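Local coordinates for SufC protein (Thermus thermophilus, PDB 2D2E) that probably hydrolyses ATP as the cytoplasmic ABC-type ATPase of the Suf system for iron-sulfur cluster assembly, at residues 5-10 with 21-26; 29-34 with 207-212; 36-41 with 199-204. All blocks are in the same frame, centred on the assembly; numbering follows the deposited sequence. Where two conformers were deposited one is given.

Contact 1: 5-10 with 21-26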
loop_
_atom_site.group_PDB
_atom_site.type_symbol
_atom_site.label_atom_id
_atom_site.label_comp_id
_atom_site.label_asym_id
_atom_site.label_seq_id
_atom_site.Cartn_x
_atom_site.Cartn_y
_atom_site.Cartn_z
ATOM N N GLU A 5 -8.243 -7.167 -7.977
ATOM C CA GLU A 5 -7.633 -7.914 -9.061
ATOM C C GLU A 5 -7.088 -7.033 -10.163
ATOM O O GLU A 5 -7.752 -6.119 -10.627
ATOM C CB GLU A 5 -8.652 -8.908 -9.665
ATOM C CG GLU A 5 -8.217 -9.461 -11.012
ATOM C CD GLU A 5 -9.123 -10.572 -11.568
ATOM O OE1 GLU A 5 -10.359 -10.493 -11.382
ATOM O OE2 GLU A 5 -8.586 -11.513 -12.190
ATOM N N ILE A 6 -5.865 -7.282 -10.577
ATOM C CA ILE A 6 -5.225 -6.656 -11.699
ATOM C C ILE A 6 -5.352 -7.703 -12.768
ATOM O O ILE A 6 -4.862 -8.833 -12.597
ATOM C CB ILE A 6 -3.762 -6.283 -11.427
ATOM C CG1 ILE A 6 -3.677 -5.285 -10.272
ATOM C CG2 ILE A 6 -3.105 -5.692 -12.665
ATOM C CD1 ILE A 6 -3.482 -5.918 -8.913
ATOM N N ARG A 7 -6.001 -7.373 -13.889
ATOM C CA ARG A 7 -6.241 -8.342 -14.952
ATOM C C ARG A 7 -5.699 -7.927 -16.321
ATOM O O ARG A 7 -6.117 -6.924 -16.897
ATOM C CB ARG A 7 -7.732 -8.601 -15.070
ATOM C CG ARG A 7 -8.119 -9.539 -16.210
ATOM C CD ARG A 7 -7.849 -10.975 -15.812
ATOM N NE ARG A 7 -8.340 -11.923 -16.814
ATOM C CZ ARG A 7 -7.556 -12.576 -17.671
ATOM N NH1 ARG A 7 -6.235 -12.389 -17.651
ATOM N NH2 ARG A 7 -8.092 -13.418 -18.551
ATOM N N ASP A 8 -4.774 -8.732 -16.837
ATOM C CA ASP A 8 -4.161 -8.521 -18.161
ATOM C C ASP A 8 -3.789 -7.063 -18.384
ATOM O O ASP A 8 -4.158 -6.469 -19.401
ATOM C CB ASP A 8 -5.118 -9.002 -19.241
ATOM C CG ASP A 8 -4.564 -8.964 -20.643
ATOM O OD1 ASP A 8 -3.393 -9.352 -20.839
ATOM O OD2 ASP A 8 -5.303 -8.553 -21.564
ATOM N N LEU A 9 -3.054 -6.497 -17.430
ATOM C CA LEU A 9 -2.698 -5.094 -17.508
ATOM C C LEU A 9 -1.451 -4.780 -18.318
ATOM O O LEU A 9 -0.387 -5.327 -18.058
ATOM C CB LEU A 9 -2.532 -4.528 -16.090
ATOM C CG LEU A 9 -2.337 -3.021 -16.000
ATOM C CD1 LEU A 9 -3.622 -2.315 -16.447
ATOM C CD2 LEU A 9 -2.003 -2.628 -14.570
ATOM N N TRP A 10 -1.607 -3.907 -19.308
ATOM C CA TRP A 10 -0.500 -3.463 -20.141
ATOM C C TRP A 10 -0.432 -1.963 -20.001
ATOM O O TRP A 10 -1.455 -1.278 -20.111
ATOM C CB TRP A 10 -0.727 -3.852 -21.615
ATOM C CG TRP A 10 -0.744 -5.312 -21.836
ATOM C CD1 TRP A 10 -1.760 -6.178 -21.536
ATOM C CD2 TRP A 10 0.323 -6.107 -22.355
ATOM N NE1 TRP A 10 -1.385 -7.458 -21.825
ATOM C CE2 TRP A 10 -0.108 -7.449 -22.327
ATOM C CE3 TRP A 10 1.615 -5.816 -22.834
ATOM C CZ2 TRP A 10 0.694 -8.503 -22.767
ATOM C CZ3 TRP A 10 2.413 -6.864 -23.269
ATOM C CH2 TRP A 10 1.954 -8.191 -23.229
ATOM N N GLY A 21 1.263 -7.351 -19.222
ATOM C CA GLY A 21 0.276 -8.375 -18.917
ATOM C C GLY A 21 0.319 -8.852 -17.479
ATOM O O GLY A 21 0.561 -10.023 -17.209
ATOM N N VAL A 22 0.081 -7.918 -16.567
ATOM C CA VAL A 22 0.099 -8.192 -15.136
ATOM C C VAL A 22 -1.206 -8.848 -14.703
ATOM O O VAL A 22 -2.279 -8.348 -15.010
ATOM C CB VAL A 22 0.263 -6.885 -14.335
ATOM C CG1 VAL A 22 0.197 -7.187 -12.819
ATOM C CG2 VAL A 22 1.606 -6.234 -14.656
ATOM N N ASN A 23 -1.093 -9.990 -14.038
ATOM C CA ASN A 23 -2.259 -10.690 -13.492
ATOM C C ASN A 23 -1.912 -10.916 -12.028
ATOM O O ASN A 23 -0.961 -11.621 -11.723
ATOM C CB ASN A 23 -2.474 -12.015 -14.210
ATOM C CG ASN A 23 -2.970 -11.806 -15.620
ATOM O OD1 ASN A 23 -4.031 -11.218 -15.825
ATOM N ND2 ASN A 23 -2.190 -12.255 -16.600
ATOM N N LEU A 24 -2.680 -10.300 -11.129
ATOM C CA LEU A 24 -2.397 -10.394 -9.702
ATOM C C LEU A 24 -3.699 -10.231 -8.938
ATOM O O LEU A 24 -4.359 -9.216 -9.074
ATOM C CB LEU A 24 -1.411 -9.273 -9.310
ATOM C CG LEU A 24 -0.630 -9.403 -7.986
ATOM C CD1 LEU A 24 0.556 -8.448 -7.997
ATOM C CD2 LEU A 24 -1.525 -9.099 -6.802
ATOM N N VAL A 25 -4.055 -11.233 -8.137
ATOM C CA VAL A 25 -5.289 -11.189 -7.338
ATOM C C VAL A 25 -5.005 -11.226 -5.841
ATOM O O VAL A 25 -4.272 -12.099 -5.385
ATOM C CB VAL A 25 -6.197 -12.418 -7.653
ATOM C CG1 VAL A 25 -7.400 -12.437 -6.736
ATOM C CG2 VAL A 25 -6.683 -12.349 -9.089
ATOM N N VAL A 26 -5.569 -10.287 -5.082
ATOM C CA VAL A 26 -5.413 -10.300 -3.621
ATOM C C VAL A 26 -6.807 -10.450 -3.001
ATOM O O VAL A 26 -7.612 -9.514 -3.025
ATOM C CB VAL A 26 -4.799 -9.003 -3.069
ATOM C CG1 VAL A 26 -4.614 -9.120 -1.542
ATOM C CG2 VAL A 26 -3.434 -8.745 -3.718
HETATM O O HOH W 1 -2.804 -11.579 -19.523
#

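Contact 2: 29-34 with 207-212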
loop_
_atom_site.group_PDB
_atom_site.type_symbol
_atom_site.label_atom_id
_atom_site.label_comp_id
_atom_site.label_asym_id
_atom_site.label_seq_id
_atom_site.Cartn_x
_atom_site.Cartn_y
_atom_site.Cartn_z
ATOM N N GLY A 29 -9.077 -10.172 3.005
ATOM C CA GLY A 29 -8.775 -11.032 4.139
ATOM C C GLY A 29 -7.316 -11.492 4.094
ATOM O O GLY A 29 -6.777 -12.007 5.087
ATOM N N GLU A 30 -6.665 -11.283 2.952
ATOM C CA GLU A 30 -5.278 -11.704 2.817
ATOM C C GLU A 30 -4.305 -10.547 2.644
ATOM O O GLU A 30 -4.681 -9.437 2.266
ATOM C CB GLU A 30 -5.121 -12.677 1.629
ATOM C CG GLU A 30 -5.842 -14.009 1.876
ATOM C CD GLU A 30 -5.667 -15.050 0.774
ATOM O OE1 GLU A 30 -4.805 -14.909 -0.122
ATOM O OE2 GLU A 30 -6.414 -16.059 0.811
ATOM N N VAL A 31 -3.048 -10.831 2.961
ATOM C CA VAL A 31 -1.952 -9.868 2.816
ATOM C C VAL A 31 -0.930 -10.542 1.911
ATOM O O VAL A 31 -0.391 -11.606 2.220
ATOM C CB VAL A 31 -1.282 -9.517 4.164
ATOM C CG1 VAL A 31 -0.083 -8.592 3.920
ATOM C CG2 VAL A 31 -2.278 -8.826 5.080
ATOM N N HIS A 32 -0.703 -9.932 0.752
ATOM C CA HIS A 32 0.250 -10.476 -0.208
ATOM C C HIS A 32 1.453 -9.563 -0.370
ATOM O O HIS A 32 1.401 -8.369 -0.020
ATOM C CB HIS A 32 -0.401 -10.620 -1.573
ATOM C CG HIS A 32 -1.439 -11.688 -1.632
ATOM N ND1 HIS A 32 -1.883 -12.213 -2.825
ATOM C CD2 HIS A 32 -2.148 -12.305 -0.655
ATOM C CE1 HIS A 32 -2.824 -13.112 -2.580
ATOM N NE2 HIS A 32 -3.004 -13.184 -1.272
ATOM N N ALA A 33 2.522 -10.143 -0.912
ATOM C CA ALA A 33 3.752 -9.414 -1.212
ATOM C C ALA A 33 3.982 -9.411 -2.736
ATOM O O ALA A 33 3.665 -10.402 -3.419
ATOM C CB ALA A 33 4.956 -10.109 -0.509
ATOM N N LEU A 34 4.529 -8.303 -3.262
ATOM C CA LEU A 34 4.898 -8.202 -4.676
ATOM C C LEU A 34 6.374 -7.807 -4.650
ATOM O O LEU A 34 6.727 -6.700 -4.228
ATOM C CB LEU A 34 4.102 -7.120 -5.422
ATOM C CG LEU A 34 4.564 -6.913 -6.881
ATOM C CD1 LEU A 34 4.514 -8.211 -7.702
ATOM C CD2 LEU A 34 3.690 -5.841 -7.501
ATOM N N ASN A 207 9.468 -10.648 7.245
ATOM C CA ASN A 207 9.734 -11.373 8.486
ATOM C C ASN A 207 8.840 -10.731 9.556
ATOM O O ASN A 207 8.573 -11.344 10.605
ATOM C CB ASN A 207 11.198 -11.238 8.878
ATOM C CG ASN A 207 12.111 -11.988 7.936
ATOM O OD1 ASN A 207 11.920 -13.181 7.694
ATOM N ND2 ASN A 207 13.096 -11.298 7.390
ATOM N N TYR A 208 8.367 -9.505 9.289
ATOM C CA TYR A 208 7.490 -8.805 10.233
ATOM C C TYR A 208 6.026 -8.878 9.788
ATOM O O TYR A 208 5.130 -8.869 10.619
ATOM C CB TYR A 208 7.885 -7.310 10.422
ATOM C CG TYR A 208 9.361 -7.083 10.527
ATOM C CD1 TYR A 208 10.014 -6.206 9.668
ATOM C CD2 TYR A 208 10.134 -7.791 11.460
ATOM C CE1 TYR A 208 11.409 -6.048 9.716
ATOM C CE2 TYR A 208 11.526 -7.630 11.518
ATOM C CZ TYR A 208 12.152 -6.762 10.641
ATOM O OH TYR A 208 13.531 -6.619 10.673
ATOM N N ILE A 209 5.806 -8.960 8.473
ATOM C CA ILE A 209 4.458 -9.080 7.910
ATOM C C ILE A 209 4.476 -10.397 7.150
ATOM O O ILE A 209 4.957 -10.440 6.023
ATOM C CB ILE A 209 4.129 -7.977 6.853
ATOM C CG1 ILE A 209 4.399 -6.585 7.411
ATOM C CG2 ILE A 209 2.669 -8.098 6.430
ATOM C CD1 ILE A 209 4.108 -5.426 6.423
ATOM N N GLN A 210 3.958 -11.464 7.745
ATOM C CA GLN A 210 3.951 -12.747 7.059
ATOM C C GLN A 210 2.902 -12.726 5.927
ATOM O O GLN A 210 1.714 -12.553 6.184
ATOM C CB GLN A 210 3.618 -13.851 8.053
ATOM C CG GLN A 210 3.435 -15.196 7.376
ATOM C CD GLN A 210 3.662 -16.370 8.308
ATOM O OE1 GLN A 210 4.263 -16.220 9.373
ATOM N NE2 GLN A 210 3.212 -17.552 7.925
ATOM N N PRO A 211 3.328 -12.912 4.667
ATOM C CA PRO A 211 2.379 -12.897 3.552
ATOM C C PRO A 211 1.699 -14.247 3.293
ATOM O O PRO A 211 2.298 -15.311 3.509
ATOM C CB PRO A 211 3.247 -12.479 2.364
ATOM C CG PRO A 211 4.571 -13.162 2.678
ATOM C CD PRO A 211 4.728 -12.919 4.189
ATOM N N ASP A 212 0.453 -14.187 2.853
ATOM C CA ASP A 212 -0.298 -15.387 2.501
ATOM C C ASP A 212 0.166 -15.876 1.137
ATOM O O ASP A 212 0.099 -17.072 0.831
ATOM C CB ASP A 212 -1.789 -15.073 2.452
ATOM C CG ASP A 212 -2.315 -14.667 3.791
ATOM O OD1 ASP A 212 -2.256 -15.498 4.734
ATOM O OD2 ASP A 212 -2.763 -13.522 3.921
HETATM O O HOH W 2 -4.254 -12.880 6.501
#

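Contact 3: 36-41 with 199-204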
loop_
_atom_site.group_PDB
_atom_site.type_symbol
_atom_site.label_atom_id
_atom_site.label_comp_id
_atom_site.label_asym_id
_atom_site.label_seq_id
_atom_site.Cartn_x
_atom_site.Cartn_y
_atom_site.Cartn_z
ATOM N N GLY A 36 10.433 -8.129 -6.685
ATOM C CA GLY A 36 11.003 -8.109 -8.014
ATOM C C GLY A 36 12.224 -7.222 -8.081
ATOM O O GLY A 36 12.512 -6.476 -7.142
ATOM N N PRO A 37 12.984 -7.309 -9.174
ATOM C CA PRO A 37 14.169 -6.473 -9.344
ATOM C C PRO A 37 13.611 -5.048 -9.487
ATOM O O PRO A 37 12.470 -4.874 -9.922
ATOM C CB PRO A 37 14.755 -6.972 -10.666
ATOM C CG PRO A 37 14.274 -8.403 -10.758
ATOM C CD PRO A 37 12.857 -8.302 -10.259
ATOM N N ASN A 38 14.376 -4.028 -9.112
ATOM C CA ASN A 38 13.860 -2.668 -9.270
ATOM C C ASN A 38 13.767 -2.305 -10.762
ATOM O O ASN A 38 14.627 -2.687 -11.557
ATOM C CB ASN A 38 14.737 -1.676 -8.513
ATOM C CG ASN A 38 14.681 -1.897 -7.013
ATOM O OD1 ASN A 38 13.605 -2.115 -6.448
ATOM N ND2 ASN A 38 15.837 -1.837 -6.357
ATOM N N GLY A 39 12.696 -1.618 -11.143
ATOM C CA GLY A 39 12.524 -1.256 -12.535
ATOM C C GLY A 39 11.827 -2.319 -13.373
ATOM O O GLY A 39 11.536 -2.077 -14.546
ATOM N N ALA A 40 11.548 -3.484 -12.782
ATOM C CA ALA A 40 10.880 -4.561 -13.517
ATOM C C ALA A 40 9.357 -4.435 -13.483
ATOM O O ALA A 40 8.646 -5.299 -13.995
ATOM C CB ALA A 40 11.322 -5.922 -12.987
ATOM N N GLY A 41 8.866 -3.352 -12.878
ATOM C CA GLY A 41 7.439 -3.098 -12.878
ATOM C C GLY A 41 6.653 -3.032 -11.584
ATOM O O GLY A 41 5.568 -2.460 -11.556
ATOM N N ILE A 199 4.604 -4.054 -1.541
ATOM C CA ILE A 199 5.568 -4.080 -2.642
ATOM C C ILE A 199 6.941 -3.841 -2.041
ATOM O O ILE A 199 7.134 -2.904 -1.272
ATOM C CB ILE A 199 5.217 -2.974 -3.684
ATOM C CG1 ILE A 199 3.805 -3.242 -4.204
ATOM C CG2 ILE A 199 6.242 -2.953 -4.840
ATOM C CD1 ILE A 199 3.261 -2.123 -5.097
ATOM N N THR A 200 7.904 -4.693 -2.382
ATOM C CA THR A 200 9.221 -4.546 -1.791
ATOM C C THR A 200 10.278 -5.213 -2.671
ATOM O O THR A 200 9.966 -6.108 -3.469
ATOM C CB THR A 200 9.200 -5.226 -0.383
ATOM O OG1 THR A 200 10.448 -5.046 0.283
ATOM C CG2 THR A 200 8.944 -6.717 -0.517
ATOM N N HIS A 201 11.520 -4.747 -2.553
ATOM C CA HIS A 201 12.622 -5.363 -3.285
ATOM C C HIS A 201 13.267 -6.391 -2.359
ATOM O O HIS A 201 13.524 -7.531 -2.748
ATOM C CB HIS A 201 13.675 -4.314 -3.677
ATOM C CG HIS A 201 14.839 -4.907 -4.406
ATOM N ND1 HIS A 201 16.088 -5.039 -3.842
ATOM C CD2 HIS A 201 14.915 -5.477 -5.634
ATOM C CE1 HIS A 201 16.889 -5.663 -4.691
ATOM N NE2 HIS A 201 16.201 -5.939 -5.785
ATOM N N TYR A 202 13.493 -5.994 -1.110
ATOM C CA TYR A 202 14.092 -6.884 -0.105
ATOM C C TYR A 202 13.036 -7.710 0.600
ATOM O O TYR A 202 11.917 -7.261 0.823
ATOM C CB TYR A 202 14.815 -6.082 0.983
ATOM C CG TYR A 202 16.026 -5.358 0.480
ATOM C CD1 TYR A 202 16.037 -3.963 0.386
ATOM C CD2 TYR A 202 17.162 -6.057 0.090
ATOM C CE1 TYR A 202 17.154 -3.282 -0.080
ATOM C CE2 TYR A 202 18.294 -5.378 -0.390
ATOM C CZ TYR A 202 18.277 -3.994 -0.467
ATOM O OH TYR A 202 19.389 -3.318 -0.915
ATOM N N GLN A 203 13.412 -8.916 0.992
ATOM C CA GLN A 203 12.510 -9.795 1.719
ATOM C C GLN A 203 12.316 -9.371 3.189
ATOM O O GLN A 203 11.328 -9.745 3.807
ATOM C CB GLN A 203 13.093 -11.223 1.722
ATOM C CG GLN A 203 12.250 -12.276 2.465
ATOM C CD GLN A 203 12.566 -12.428 3.961
ATOM O OE1 GLN A 203 13.535 -11.883 4.478
ATOM N NE2 GLN A 203 11.730 -13.177 4.643
ATOM N N ARG A 204 13.255 -8.588 3.724
ATOM C CA ARG A 204 13.234 -8.194 5.142
ATOM C C ARG A 204 11.887 -7.924 5.800
ATOM O O ARG A 204 11.572 -8.519 6.828
ATOM C CB ARG A 204 14.145 -6.983 5.385
ATOM C CG ARG A 204 14.458 -6.738 6.874
ATOM C CD ARG A 204 15.155 -7.955 7.504
ATOM N NE ARG A 204 16.279 -8.402 6.679
ATOM C CZ ARG A 204 17.470 -7.812 6.636
ATOM N NH1 ARG A 204 17.719 -6.748 7.389
ATOM N NH2 ARG A 204 18.402 -8.268 5.809
#

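Contact 1: 5-10 with 21-26
Ile6 and Leu24 form a hydrogen-bonded antiparallel pair: Ile6 N gives a nearly straight bond (178° at the hydrogen) to Leu24 O, 2.9 Å away, and Leu24 N answers to Ile6 O. On the buried face the branched Ile6 lies alongside its neighbours, CG2 against Val22 CG1 at 3.6 Å and CD1 against Leu24 CB. On the other face the extended Glu5 chain crosses Val25 at a slant, and the methyl CG2 touches it from CG to OE2.

Beyond Ile6 the register slips. Asp8 and Leu9 both face Val22, a G1 beta bulge: Leu9 N bonds to Val22 O, and Asp8 N, badly angled for that oxygen, goes to Asn23 OD1 at 2.8 Å. Arg7 NH1 reaches the same OD1 at 3.1 Å from the opposite face of the amide, so two donors fix its rotation. Asn23 CG stands beside its own backbone N (chi1 -71°), which carries the amide across to both. A water links Asn23 ND2 to Asp8 OD1, which also receives Trp10 NE1 at 2.9 Å; that bond holds one face of the indole over Gly21. Glycine suits this place: at its positive phi (88°) a CB would press on the preceding carbonyl, and the indole lies close. Leu9 O accepts from Val22 N and, above the carbonyl plane, Gly21 N: a second G1 bulge.

Leu9 and Val22 pack on Leu45 of helix 42-50. The bulged hairpin belongs to the antiparallel beta subdomain typical of ABC ATPases.

Contact 2: 29-34 with 207-212
Val31 and Asp212 join strand 31-35 to the loop leading into strand 213-218, its parallel neighbour in the central mixed sheet of the ABC ATPase core. Asp212 N bonds to Val31 O at 2.8 Å, nearly in line with that carbonyl. The Asp212 side chain turns back to the same residue, OD2 accepting Val31 N at 2.9 Å nearly end-on: the carboxylate takes the place of a backbone carbonyl just before strand 213-218 begins.

The inner part is apolar and close. Val31 CG1 meets Ile209 CG2 at 3.8 Å, the two branched chains crossing at about a right angle, and small Ala33 lets its CB come within 4.1 Å of Pro211 CB. Helix 176-189 covers Ile209 through Ala183. A straight bond anchors the border of this interior: Glu30, its chain extended, offers the anti lone pair of OE1 to His32 NE2 at 2.7 Å, in the ring plane; His32 ND1 is bonded to His215.

Toward solvent the contact is looser. The Glu30 and Asp212 carboxylates come near each other without touching, and the like charges are probably tolerated because each has a donor of its own. On this side one water donates both to Gly29 O and to Asp212 OD2, each 3.0 Å from it.

Contact 3: 36-41 with 199-204
Gly36 and His201 bring their backbones to 5.7 Å, CA to CA, with no hydrogen bond between 36-41 and 199-204; Gly36 is almost fully extended, in a conformation in which a CB would press on the preceding carbonyl. The chain then folds through a type II turn from Pro37 to Ala40, closed by a weak bond, with Gly39 at the third position, where a positive phi (87°) suits a residue without CB.

His201 makes the largest single share of the contact. With its CG opposite the backbone N (chi1 179°), the imidazole swings out to the loop, presenting its edge to the carbonyl of Gly36 and to Pro37 CA. Asn38 comes across at about a right angle: its ND2 sits 3.7 Å above the ring plane, toward the rim, while OD1 rests 3.5 Å from His201 CB. The amide, tilted 39° from the ring, lies over it with its oxygen bonded to Lys42 NZ. With an alanine in place of His201 the edge contact to Gly36 O would go, and the Asn38 amide, still tethered to Lys42 by its oxygen, would probably lose the surface that covers it.

Behind the histidine, Thr200 OG1 donates to Tyr202 O at 2.7 Å, on a lone pair in the carbonyl plane. Tyr239 OH ties the two sides together, bonded to both Gly36 N and His201 O.

Gly39, Gly41 and Lys42 contact ADP when it is bound; none is present here. Residues 36-41 begin the Walker A P-loop, which continues into Lys42 and Ser43; His201, just after strand 195-199, sits where ABC ATPases carry the H-loop (switch) histidine.

From the N terminus, contact 1 comes first and closes a short loop, the hairpin of strands 3-13 and 16-27. After a short turn the chain enters strand 31-35, where contact 2 begins; Val25 and Leu24 of the hairpin touch His32 and Leu34, so the antiparallel sheet rests on the central one. After that strand the P-loop of contact 3 opens. Both remaining contacts close only after more than 150 residues: 199-204 returns to the P-loop first, then 207-212 to the start of strand 31-35, so contact 3 is nested within contact 2. A probable hydrogen bond, Leu34 O to Thr200 N at 3.0 Å, joins the nested pair.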